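Local coordinates for sterol regulatory element-binding protein cleavage-activating protein (Schizosaccharomyces pombe, PDB 4YHC) that escorts the transcription-factor precursor Sre1 for proteolytic processing when sterol or oxygen runs low, this chain being its WD40 domain, at residues E354-F365 against P440-I451; G2-D12 against K425-I434. The protein carries 9 engineered substitutions. All blocks are in the same frame, centred on the assembly; numbering follows the deposited sequence.

Interaction 1: E354-F365 against P440-I451; sequences ESVMSSDGLYIF and PSLAVSDRCVAI. Engineered in segment 354-365: Ser355 (natural residue Cys).
Val356 and Phe365 close on Val449 from neighbouring strands, and this apolar cluster is the tightly packed part of the contact. Val449 CG1 lies 3.7 Å from Val356 CG1 and equally near Phe365 CB, while its CG2 approaches Phe365 CD2. The Phe365 ring leans back beside its own backbone N (chi1 -59°), which brings CZ to 3.7 Å from Arg447 O; Val460 and Tyr462 of strand 456-462 also touch this ring. Ala443 CB is set 3.4 Å from Met357 O, where the two backbones come close.

Whereas Val449 is buried, the end at the 445-448 turn faces solvent, with Asp446 and Arg447 exposed, and is polar. Ser359 N donates almost straight to Ser445 O at 3.1 Å, arriving from above the carbonyl plane, and Ser359 OG gives a short bond of 2.6 Å to Asp446 OD1 on its anti side. The carboxylates of Asp360 and Asp446 stack with nearly parallel planes, OD2 to OD2 3.9 Å; a water donates to Asp360 OD2 and to the backbone oxygen of Asp446. Asp360 OD1 accepts from Leu362 N, forming an Asx turn, and from Ser358 OG. At the other end Ser441 OG donates to Glu354 OE2 at 2.8 Å. Residues 354-365 belong to a five-stranded antiparallel sheet and 440-451 to a four-stranded one, packed as adjacent blades of a WD40 beta-propeller.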
loop_
_atom_site.group_PDB
_atom_site.type_symbol
_atom_site.label_atom_id
_atom_site.label_comp_id
_atom_site.label_asym_id
_atom_site.label_seq_id
_atom_site.Cartn_x
_atom_site.Cartn_y
_atom_site.Cartn_z
ATOM N N GLU A 354 8.232 -14.914 -2.988
ATOM C CA GLU A 354 7.766 -13.662 -2.536
ATOM C C GLU A 354 6.614 -13.308 -3.480
ATOM O O GLU A 354 6.810 -13.237 -4.708
ATOM C CB GLU A 354 8.868 -12.621 -2.625
ATOM C CG GLU A 354 8.501 -11.190 -2.310
ATOM C CD GLU A 354 8.082 -10.894 -0.851
ATOM O OE1 GLU A 354 8.106 -11.832 0.020
ATOM O OE2 GLU A 354 7.694 -9.705 -0.588
ATOM N N SER A 355 5.463 -12.950 -2.933
ATOM C CA SER A 355 4.334 -12.570 -3.761
ATOM C C SER A 355 3.667 -11.292 -3.311
ATOM O O SER A 355 3.762 -10.925 -2.157
ATOM C CB SER A 355 3.299 -13.677 -3.741
ATOM O OG SER A 355 2.603 -13.740 -2.543
ATOM N N VAL A 356 2.903 -10.673 -4.203
ATOM C CA VAL A 356 2.236 -9.454 -3.911
ATOM C C VAL A 356 1.134 -9.224 -4.957
ATOM O O VAL A 356 1.290 -9.534 -6.134
ATOM C CB VAL A 356 3.212 -8.285 -3.860
ATOM C CG1 VAL A 356 4.119 -8.219 -5.106
ATOM C CG2 VAL A 356 2.526 -6.934 -3.640
ATOM N N MET A 357 -0.002 -8.730 -4.516
ATOM C CA MET A 357 -1.086 -8.406 -5.466
ATOM C C MET A 357 -1.045 -6.969 -5.973
ATOM O O MET A 357 -0.565 -6.056 -5.289
ATOM C CB MET A 357 -2.444 -8.737 -4.899
ATOM C CG MET A 357 -2.934 -7.893 -3.749
ATOM S SD MET A 357 -4.526 -8.562 -3.136
ATOM C CE MET A 357 -4.860 -7.424 -1.885
ATOM N N SER A 358 -1.574 -6.785 -7.145
ATOM C CA SER A 358 -1.730 -5.468 -7.707
ATOM C C SER A 358 -2.658 -4.590 -6.888
ATOM O O SER A 358 -3.415 -5.090 -6.028
ATOM C CB SER A 358 -2.230 -5.590 -9.136
ATOM O OG SER A 358 -3.511 -6.154 -9.153
ATOM N N SER A 359 -2.635 -3.262 -7.151
ATOM C CA SER A 359 -3.347 -2.365 -6.233
ATOM C C SER A 359 -4.867 -2.535 -6.250
ATOM O O SER A 359 -5.549 -2.181 -5.271
ATOM C CB SER A 359 -2.984 -0.898 -6.563
ATOM O OG SER A 359 -3.215 -0.709 -7.936
ATOM N N ASP A 360 -5.431 -3.070 -7.334
ATOM C CA ASP A 360 -6.863 -3.400 -7.337
ATOM C C ASP A 360 -7.204 -4.875 -6.958
ATOM O O ASP A 360 -8.334 -5.242 -6.994
ATOM C CB ASP A 360 -7.561 -3.048 -8.657
ATOM C CG ASP A 360 -7.039 -3.815 -9.792
ATOM O OD1 ASP A 360 -6.156 -4.674 -9.546
ATOM O OD2 ASP A 360 -7.516 -3.620 -10.925
ATOM N N GLY A 361 -6.229 -5.644 -6.547
ATOM C CA GLY A 361 -6.410 -7.029 -6.185
ATOM C C GLY A 361 -6.667 -8.006 -7.329
ATOM O O GLY A 361 -7.033 -9.158 -7.107
ATOM N N LEU A 362 -6.590 -7.553 -8.560
ATOM C CA LEU A 362 -6.933 -8.419 -9.674
ATOM C C LEU A 362 -5.816 -9.397 -10.116
ATOM O O LEU A 362 -6.120 -10.438 -10.712
ATOM C CB LEU A 362 -7.363 -7.606 -10.921
ATOM C CG LEU A 362 -8.754 -6.993 -10.835
ATOM C CD1 LEU A 362 -9.072 -6.272 -12.160
ATOM C CD2 LEU A 362 -9.781 -8.082 -10.585
ATOM N N TYR A 363 -4.556 -9.039 -9.894
ATOM C CA TYR A 363 -3.444 -9.899 -10.239
ATOM C C TYR A 363 -2.535 -10.152 -9.023
ATOM O O TYR A 363 -2.295 -9.225 -8.155
ATOM C CB TYR A 363 -2.616 -9.237 -11.291
ATOM C CG TYR A 363 -3.296 -9.002 -12.603
ATOM C CD1 TYR A 363 -3.342 -9.996 -13.566
ATOM C CD2 TYR A 363 -3.897 -7.801 -12.890
ATOM C CE1 TYR A 363 -4.012 -9.849 -14.754
ATOM C CE2 TYR A 363 -4.570 -7.632 -14.104
ATOM C CZ TYR A 363 -4.612 -8.663 -15.021
ATOM O OH TYR A 363 -5.204 -8.515 -16.218
ATOM N N ILE A 364 -2.036 -11.383 -8.938
ATOM C CA ILE A 364 -0.961 -11.704 -8.005
ATOM C C ILE A 364 0.318 -11.951 -8.818
ATOM O O ILE A 364 0.290 -12.653 -9.825
ATOM C CB ILE A 364 -1.255 -12.967 -7.185
ATOM C CG1 ILE A 364 -2.634 -12.929 -6.602
ATOM C CG2 ILE A 364 -0.179 -13.194 -6.097
ATOM C CD1 ILE A 364 -3.095 -14.264 -6.142
ATOM N N PHE A 365 1.437 -11.430 -8.350
ATOM C CA PHE A 365 2.722 -11.678 -8.980
ATOM C C PHE A 365 3.658 -12.217 -7.968
ATOM O O PHE A 365 3.590 -11.875 -6.784
ATOM C CB PHE A 365 3.310 -10.408 -9.568
ATOM C CG PHE A 365 2.410 -9.732 -10.623
ATOM C CD1 PHE A 365 2.455 -10.143 -11.961
ATOM C CD2 PHE A 365 1.565 -8.710 -10.287
ATOM C CE1 PHE A 365 1.664 -9.542 -12.951
ATOM C CE2 PHE A 365 0.757 -8.094 -11.281
ATOM C CZ PHE A 365 0.792 -8.519 -12.601
ATOM N N PRO A 440 11.269 -7.032 0.262
ATOM C CA PRO A 440 9.860 -6.889 0.356
ATOM C C PRO A 440 9.232 -6.501 -1.007
ATOM O O PRO A 440 9.918 -6.441 -2.035
ATOM C CB PRO A 440 9.728 -5.807 1.466
ATOM C CG PRO A 440 10.850 -4.876 1.131
ATOM C CD PRO A 440 11.972 -5.873 0.847
ATOM N N SER A 441 7.927 -6.288 -1.035
ATOM C CA SER A 441 7.288 -6.066 -2.311
ATOM C C SER A 441 6.122 -5.160 -2.169
ATOM O O SER A 441 5.601 -5.043 -1.084
ATOM C CB SER A 441 6.951 -7.409 -2.981
ATOM O OG SER A 441 6.046 -8.116 -2.163
ATOM N N LEU A 442 5.775 -4.434 -3.230
ATOM C CA LEU A 442 4.701 -3.430 -3.180
ATOM C C LEU A 442 4.011 -3.258 -4.548
ATOM O O LEU A 442 4.672 -3.272 -5.606
ATOM C CB LEU A 442 5.327 -2.128 -2.728
ATOM C CG LEU A 442 4.474 -1.035 -2.185
ATOM C CD1 LEU A 442 3.802 -1.406 -0.879
ATOM C CD2 LEU A 442 5.362 0.188 -2.026
ATOM N N ALA A 443 2.701 -3.093 -4.535
ATOM C CA ALA A 443 1.989 -2.807 -5.748
ATOM C C ALA A 443 2.372 -1.418 -6.228
ATOM O O ALA A 443 2.448 -0.489 -5.402
ATOM C CB ALA A 443 0.480 -2.859 -5.524
ATOM N N VAL A 444 2.516 -1.274 -7.544
ATOM C CA VAL A 444 2.796 -0.018 -8.141
ATOM C C VAL A 444 1.741 0.500 -9.105
ATOM O O VAL A 444 1.809 1.628 -9.553
ATOM C CB VAL A 444 4.241 -0.197 -8.658
ATOM C CG1 VAL A 444 4.424 -0.437 -10.127
ATOM C CG2 VAL A 444 5.194 0.614 -7.879
ATOM N N SER A 445 0.744 -0.317 -9.397
ATOM C CA SER A 445 -0.381 0.053 -10.179
ATOM C C SER A 445 -1.359 -1.146 -10.128
ATOM O O SER A 445 -1.038 -2.184 -9.532
ATOM C CB SER A 445 0.007 0.346 -11.657
ATOM O OG SER A 445 0.119 -0.822 -12.500
ATOM N N ASP A 446 -2.518 -0.973 -10.758
ATOM C CA ASP A 446 -3.492 -2.037 -10.934
ATOM C C ASP A 446 -2.964 -3.274 -11.747
ATOM O O ASP A 446 -3.598 -4.333 -11.751
ATOM C CB ASP A 446 -4.712 -1.476 -11.592
ATOM C CG ASP A 446 -5.524 -0.549 -10.687
ATOM O OD1 ASP A 446 -5.316 -0.510 -9.453
ATOM O OD2 ASP A 446 -6.448 0.123 -11.237
ATOM N N ARG A 447 -1.854 -3.131 -12.446
ATOM C CA ARG A 447 -1.282 -4.239 -13.185
ATOM C C ARG A 447 0.213 -4.425 -12.994
ATOM O O ARG A 447 0.885 -5.066 -13.810
ATOM C CB ARG A 447 -1.525 -4.048 -14.686
ATOM C CG ARG A 447 -2.992 -4.097 -15.127
ATOM C CD ARG A 447 -3.052 -3.894 -16.674
ATOM N NE ARG A 447 -4.237 -3.171 -17.087
ATOM C CZ ARG A 447 -4.330 -2.302 -18.089
ATOM N NH1 ARG A 447 -3.290 -1.937 -18.853
ATOM N NH2 ARG A 447 -5.515 -1.769 -18.319
ATOM N N CYS A 448 0.784 -3.814 -11.985
ATOM C CA CYS A 448 2.233 -3.856 -11.841
ATOM C C CYS A 448 2.654 -3.779 -10.384
ATOM O O CYS A 448 1.989 -3.140 -9.546
ATOM C CB CYS A 448 2.907 -2.741 -12.639
ATOM S SG CYS A 448 4.647 -3.041 -12.923
ATOM N N VAL A 449 3.745 -4.468 -10.097
ATOM C CA VAL A 449 4.306 -4.613 -8.801
ATOM C C VAL A 449 5.806 -4.384 -8.856
ATOM O O VAL A 449 6.450 -4.553 -9.898
ATOM C CB VAL A 449 3.856 -6.034 -8.441
ATOM C CG1 VAL A 449 4.856 -7.165 -8.527
ATOM C CG2 VAL A 449 2.566 -6.088 -7.697
ATOM N N ALA A 450 6.349 -3.959 -7.735
ATOM C CA ALA A 450 7.786 -3.907 -7.500
ATOM C C ALA A 450 8.181 -4.975 -6.469
ATOM O O ALA A 450 7.556 -5.076 -5.383
ATOM C CB ALA A 450 8.211 -2.525 -6.989
ATOM N N ILE A 451 9.213 -5.744 -6.812
ATOM C CA ILE A 451 9.737 -6.814 -5.965
ATOM C C ILE A 451 11.237 -6.516 -5.760
ATOM O O ILE A 451 11.990 -6.472 -6.700
ATOM C CB ILE A 451 9.583 -8.206 -6.598
ATOM C CG1 ILE A 451 8.099 -8.519 -6.729
ATOM C CG2 ILE A 451 10.209 -9.268 -5.683
ATOM C CD1 ILE A 451 7.787 -9.841 -7.407
HETATM O O HOH W 1 -5.962 -4.732 -12.880
#

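Interaction 2: G2-D12 against K425-I434; sequences GWSDHDELSTD and KSLKMYNSLI
Lys425 NZ and Asp12 OD1 form a salt bridge at 2.7 Å, and the same ammonium group also reaches the backbone oxygens of Glu17 and Phe20. Between this anchor and the amino terminus, strand 6-8 adds an antiparallel edge strand to the 421-432 strand of a WD40 propeller sheet. Glu8 and Lys428 form a hydrogen-bonded pair, Glu8 N to Lys428 O at 2.7 Å and Lys428 N to Glu8 O at 2.9 Å. Tyr430 N binds His6 O, and beyond the strand Leu433 N donates to Trp3 O at 2.7 Å.

Asp7 organises the packing that follows. Its OD2 takes Trp3 NE1 on the syn lone pair, with the carboxylate oxygen in the indole plane, while OD1 accepts from Ser4 OG and lies 3.5 Å from Met429 CG. With alanine in place of Asp7, the indole N-H and the Ser4 hydroxyl would probably lose their shared acceptor group, leaving the Trp3 ring less firmly fixed in its rotation. Across the indole, the extended Met429 chain lays SD and CE over one face, a Met-aromatic contact, and Ile434 CD1 approaches Trp3 CB. On the sheet face bearing His6 and Tyr430, the imidazole and phenol planes differ by 13° and overlap little, their centroids 5.0 Å apart; Tyr430 CB sits over the imidazole face, 3.2 Å from His6 CE1.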
loop_
_atom_site.group_PDB
_atom_site.type_symbol
_atom_site.label_atom_id
_atom_site.label_comp_id
_atom_site.label_asym_id
_atom_site.label_seq_id
_atom_site.Cartn_x
_atom_site.Cartn_y
_atom_site.Cartn_z
ATOM N N GLY A 2 23.411 -3.318 -13.984
ATOM C CA GLY A 2 22.525 -4.496 -14.004
ATOM C C GLY A 2 22.910 -5.597 -13.036
ATOM O O GLY A 2 24.023 -5.657 -12.495
ATOM N N TRP A 3 21.957 -6.496 -12.848
ATOM C CA TRP A 3 22.019 -7.452 -11.798
ATOM C C TRP A 3 22.690 -8.722 -12.224
ATOM O O TRP A 3 22.787 -9.643 -11.399
ATOM C CB TRP A 3 20.634 -7.739 -11.217
ATOM C CG TRP A 3 19.569 -8.144 -12.156
ATOM C CD1 TRP A 3 19.728 -8.829 -13.346
ATOM C CD2 TRP A 3 18.159 -7.844 -12.055
ATOM N NE1 TRP A 3 18.520 -9.003 -13.946
ATOM C CE2 TRP A 3 17.532 -8.429 -13.176
ATOM C CE3 TRP A 3 17.367 -7.205 -11.096
ATOM C CZ2 TRP A 3 16.174 -8.407 -13.361
ATOM C CZ3 TRP A 3 15.980 -7.125 -11.315
ATOM C CH2 TRP A 3 15.403 -7.705 -12.449
ATOM N N SER A 4 23.119 -8.797 -13.492
ATOM C CA SER A 4 23.753 -10.015 -14.054
ATOM C C SER A 4 24.651 -9.610 -15.209
ATOM O O SER A 4 24.574 -8.460 -15.669
ATOM C CB SER A 4 22.728 -10.991 -14.600
ATOM O OG SER A 4 21.836 -10.399 -15.602
ATOM N N ASP A 5 25.451 -10.544 -15.736
ATOM C CA ASP A 5 26.061 -10.308 -17.080
ATOM C C ASP A 5 24.993 -10.331 -18.140
ATOM O O ASP A 5 24.899 -9.388 -18.959
ATOM C CB ASP A 5 27.106 -11.336 -17.412
ATOM C CG ASP A 5 28.372 -11.147 -16.617
ATOM O OD1 ASP A 5 28.484 -10.156 -15.800
ATOM O OD2 ASP A 5 29.233 -12.032 -16.816
ATOM N N HIS A 6 24.154 -11.356 -18.098
ATOM C CA HIS A 6 22.928 -11.366 -18.941
ATOM C C HIS A 6 21.868 -12.240 -18.342
ATOM O O HIS A 6 22.157 -13.162 -17.590
ATOM C CB HIS A 6 23.237 -11.897 -20.372
ATOM C CG HIS A 6 23.630 -13.353 -20.418
ATOM N ND1 HIS A 6 24.938 -13.779 -20.304
ATOM C CD2 HIS A 6 22.886 -14.481 -20.526
ATOM C CE1 HIS A 6 24.984 -15.101 -20.363
ATOM N NE2 HIS A 6 23.763 -15.546 -20.532
ATOM N N ASP A 7 20.644 -11.975 -18.752
ATOM C CA ASP A 7 19.488 -12.777 -18.420
ATOM C C ASP A 7 19.029 -13.545 -19.639
ATOM O O ASP A 7 19.077 -13.026 -20.762
ATOM C CB ASP A 7 18.359 -11.864 -17.977
ATOM C CG ASP A 7 18.624 -11.202 -16.628
ATOM O OD1 ASP A 7 19.625 -11.538 -15.962
ATOM O OD2 ASP A 7 17.766 -10.405 -16.171
ATOM N N GLU A 8 18.574 -14.768 -19.432
ATOM C CA GLU A 8 17.972 -15.554 -20.488
ATOM C C GLU A 8 16.534 -15.950 -20.182
ATOM O O GLU A 8 16.236 -16.333 -19.058
ATOM C CB GLU A 8 18.861 -16.812 -20.687
ATOM C CG GLU A 8 18.228 -17.932 -21.507
ATOM C CD GLU A 8 18.952 -19.271 -21.337
ATOM O OE1 GLU A 8 18.229 -20.286 -21.225
ATOM O OE2 GLU A 8 20.214 -19.307 -21.315
ATOM N N LEU A 9 15.628 -15.785 -21.164
ATOM C CA LEU A 9 14.207 -16.179 -21.081
ATOM C C LEU A 9 13.814 -16.879 -22.381
ATOM O O LEU A 9 14.475 -16.688 -23.401
ATOM C CB LEU A 9 13.317 -14.943 -20.999
ATOM C CG LEU A 9 13.511 -14.115 -19.725
ATOM C CD1 LEU A 9 14.625 -13.115 -19.851
ATOM C CD2 LEU A 9 12.281 -13.314 -19.429
ATOM N N SER A 10 12.741 -17.662 -22.344
ATOM C CA SER A 10 12.149 -18.153 -23.550
ATOM C C SER A 10 11.480 -17.025 -24.324
ATOM O O SER A 10 10.844 -16.178 -23.738
ATOM C CB SER A 10 11.139 -19.247 -23.236
ATOM O OG SER A 10 11.865 -20.321 -22.701
ATOM N N THR A 11 11.605 -17.056 -25.645
ATOM C CA THR A 11 10.833 -16.180 -26.500
ATOM C C THR A 11 9.337 -16.389 -26.332
ATOM O O THR A 11 8.893 -17.512 -26.184
ATOM C CB THR A 11 11.293 -16.372 -27.956
ATOM O OG1 THR A 11 12.708 -16.078 -28.008
ATOM C CG2 THR A 11 10.550 -15.436 -28.915
ATOM N N ASP A 12 8.558 -15.295 -26.277
ATOM C CA ASP A 12 7.099 -15.396 -26.121
ATOM C C ASP A 12 6.490 -16.060 -27.376
ATOM O O ASP A 12 6.925 -15.787 -28.476
ATOM C CB ASP A 12 6.455 -14.024 -25.914
ATOM C CG ASP A 12 6.942 -13.339 -24.656
ATOM O OD1 ASP A 12 6.993 -14.012 -23.615
ATOM O OD2 ASP A 12 7.338 -12.153 -24.708
ATOM N N LYS A 425 7.283 -17.710 -16.081
ATOM C CA LYS A 425 8.409 -17.565 -16.955
ATOM C C LYS A 425 9.629 -17.936 -16.122
ATOM O O LYS A 425 9.750 -17.592 -14.923
ATOM C CB LYS A 425 8.558 -16.131 -17.522
ATOM C CG LYS A 425 7.433 -15.695 -18.459
ATOM C CD LYS A 425 7.740 -14.443 -19.243
ATOM C CE LYS A 425 6.639 -14.202 -20.307
ATOM N NZ LYS A 425 6.936 -12.998 -21.105
ATOM N N SER A 426 10.503 -18.700 -16.754
ATOM C CA SER A 426 11.795 -19.072 -16.194
ATOM C C SER A 426 12.827 -17.984 -16.575
ATOM O O SER A 426 12.902 -17.555 -17.739
ATOM C CB SER A 426 12.140 -20.479 -16.761
ATOM O OG SER A 426 13.311 -20.990 -16.183
ATOM N N LEU A 427 13.598 -17.513 -15.609
ATOM C CA LEU A 427 14.500 -16.391 -15.825
ATOM C C LEU A 427 15.842 -16.851 -15.349
ATOM O O LEU A 427 16.050 -17.047 -14.129
ATOM C CB LEU A 427 14.062 -15.175 -15.025
ATOM C CG LEU A 427 14.864 -13.904 -15.273
ATOM C CD1 LEU A 427 14.245 -12.711 -14.524
ATOM C CD2 LEU A 427 16.270 -14.018 -14.818
ATOM N N LYS A 428 16.777 -17.045 -16.281
ATOM C CA LYS A 428 18.130 -17.458 -15.899
ATOM C C LYS A 428 19.060 -16.268 -15.891
ATOM O O LYS A 428 19.154 -15.570 -16.893
ATOM C CB LYS A 428 18.667 -18.512 -16.865
ATOM C CG LYS A 428 20.074 -18.912 -16.526
ATOM C CD LYS A 428 20.753 -19.727 -17.636
ATOM C CE LYS A 428 20.486 -21.230 -17.568
ATOM N NZ LYS A 428 21.677 -22.034 -18.052
ATOM N N MET A 429 19.766 -16.059 -14.790
ATOM C CA MET A 429 20.673 -14.924 -14.620
ATOM C C MET A 429 22.114 -15.449 -14.565
ATOM O O MET A 429 22.492 -16.206 -13.623
ATOM C CB MET A 429 20.397 -14.166 -13.305
ATOM C CG MET A 429 18.993 -13.531 -13.189
ATOM S SD MET A 429 18.871 -12.550 -11.655
ATOM C CE MET A 429 17.194 -11.968 -11.692
ATOM N N TYR A 430 22.887 -15.065 -15.575
ATOM C CA TYR A 430 24.269 -15.532 -15.712
ATOM C C TYR A 430 25.171 -14.569 -15.000
ATOM O O TYR A 430 25.140 -13.400 -15.266
ATOM C CB TYR A 430 24.667 -15.613 -17.187
ATOM C CG TYR A 430 26.015 -16.224 -17.303
ATOM C CD1 TYR A 430 26.172 -17.593 -17.181
ATOM C CD2 TYR A 430 27.141 -15.443 -17.438
ATOM C CE1 TYR A 430 27.418 -18.175 -17.264
ATOM C CE2 TYR A 430 28.405 -16.010 -17.525
ATOM C CZ TYR A 430 28.532 -17.379 -17.440
ATOM O OH TYR A 430 29.767 -17.962 -17.507
ATOM N N ASN A 431 25.939 -15.065 -14.054
ATOM C CA ASN A 431 26.737 -14.201 -13.189
ATOM C C ASN A 431 25.913 -13.162 -12.372
ATOM O O ASN A 431 26.228 -11.933 -12.312
ATOM C CB ASN A 431 27.823 -13.503 -13.960
ATOM C CG ASN A 431 28.990 -13.188 -13.076
ATOM O OD1 ASN A 431 29.181 -13.853 -12.045
ATOM N ND2 ASN A 431 29.764 -12.174 -13.435
ATOM N N SER A 432 24.829 -13.677 -11.806
ATOM C CA SER A 432 23.948 -12.851 -10.978
ATOM C C SER A 432 24.692 -12.138 -9.850
ATOM O O SER A 432 25.476 -12.727 -9.137
ATOM C CB SER A 432 22.827 -13.693 -10.382
ATOM O OG SER A 432 22.003 -12.897 -9.517
ATOM N N LEU A 433 24.400 -10.866 -9.648
ATOM C CA LEU A 433 24.832 -10.187 -8.424
ATOM C C LEU A 433 23.779 -10.205 -7.276
ATOM O O LEU A 433 23.868 -9.444 -6.323
ATOM C CB LEU A 433 25.170 -8.758 -8.784
ATOM C CG LEU A 433 26.564 -8.545 -9.367
ATOM C CD1 LEU A 433 27.075 -9.699 -10.215
ATOM C CD2 LEU A 433 26.576 -7.242 -10.126
ATOM N N ILE A 434 22.777 -11.051 -7.354
ATOM C CA ILE A 434 21.755 -11.072 -6.317
ATOM C C ILE A 434 22.005 -12.197 -5.345
ATOM O O ILE A 434 21.950 -13.330 -5.708
ATOM C CB ILE A 434 20.354 -11.184 -6.928
ATOM C CG1 ILE A 434 20.080 -9.917 -7.753
ATOM C CG2 ILE A 434 19.287 -11.256 -5.839
ATOM C CD1 ILE A 434 19.080 -10.125 -8.868
HETATM O O HOH W 2 27.324 -9.378 -13.435
HETATM O O HOH W 3 20.823 -21.956 -21.349
HETATM O O HOH W 4 11.328 -17.872 -19.957
#

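How the interactions relate
Interactions 1 and 2 sit about 21 Å apart between centres, with nearest atoms about 6 Å apart, yet they share the antiparallel sheet ordered 6-8, 421-432, 406-416, 363-374, 354-357. Interaction 2 builds one margin of that sheet from the chain's amino terminus; interaction 1 lies at the opposite margin, nearer the centre of the chain, and joins it to the next sheet, 441-445 with 448-453, 456-462 and 20-24. Along the sequence the segments alternate: 2-12, 354-365, 425-434, 440-451. Amino-terminal strands thus complete both sheets at the carboxy-terminal end of the chain, illustrating how a propeller ring is commonly closed by strands from both termini.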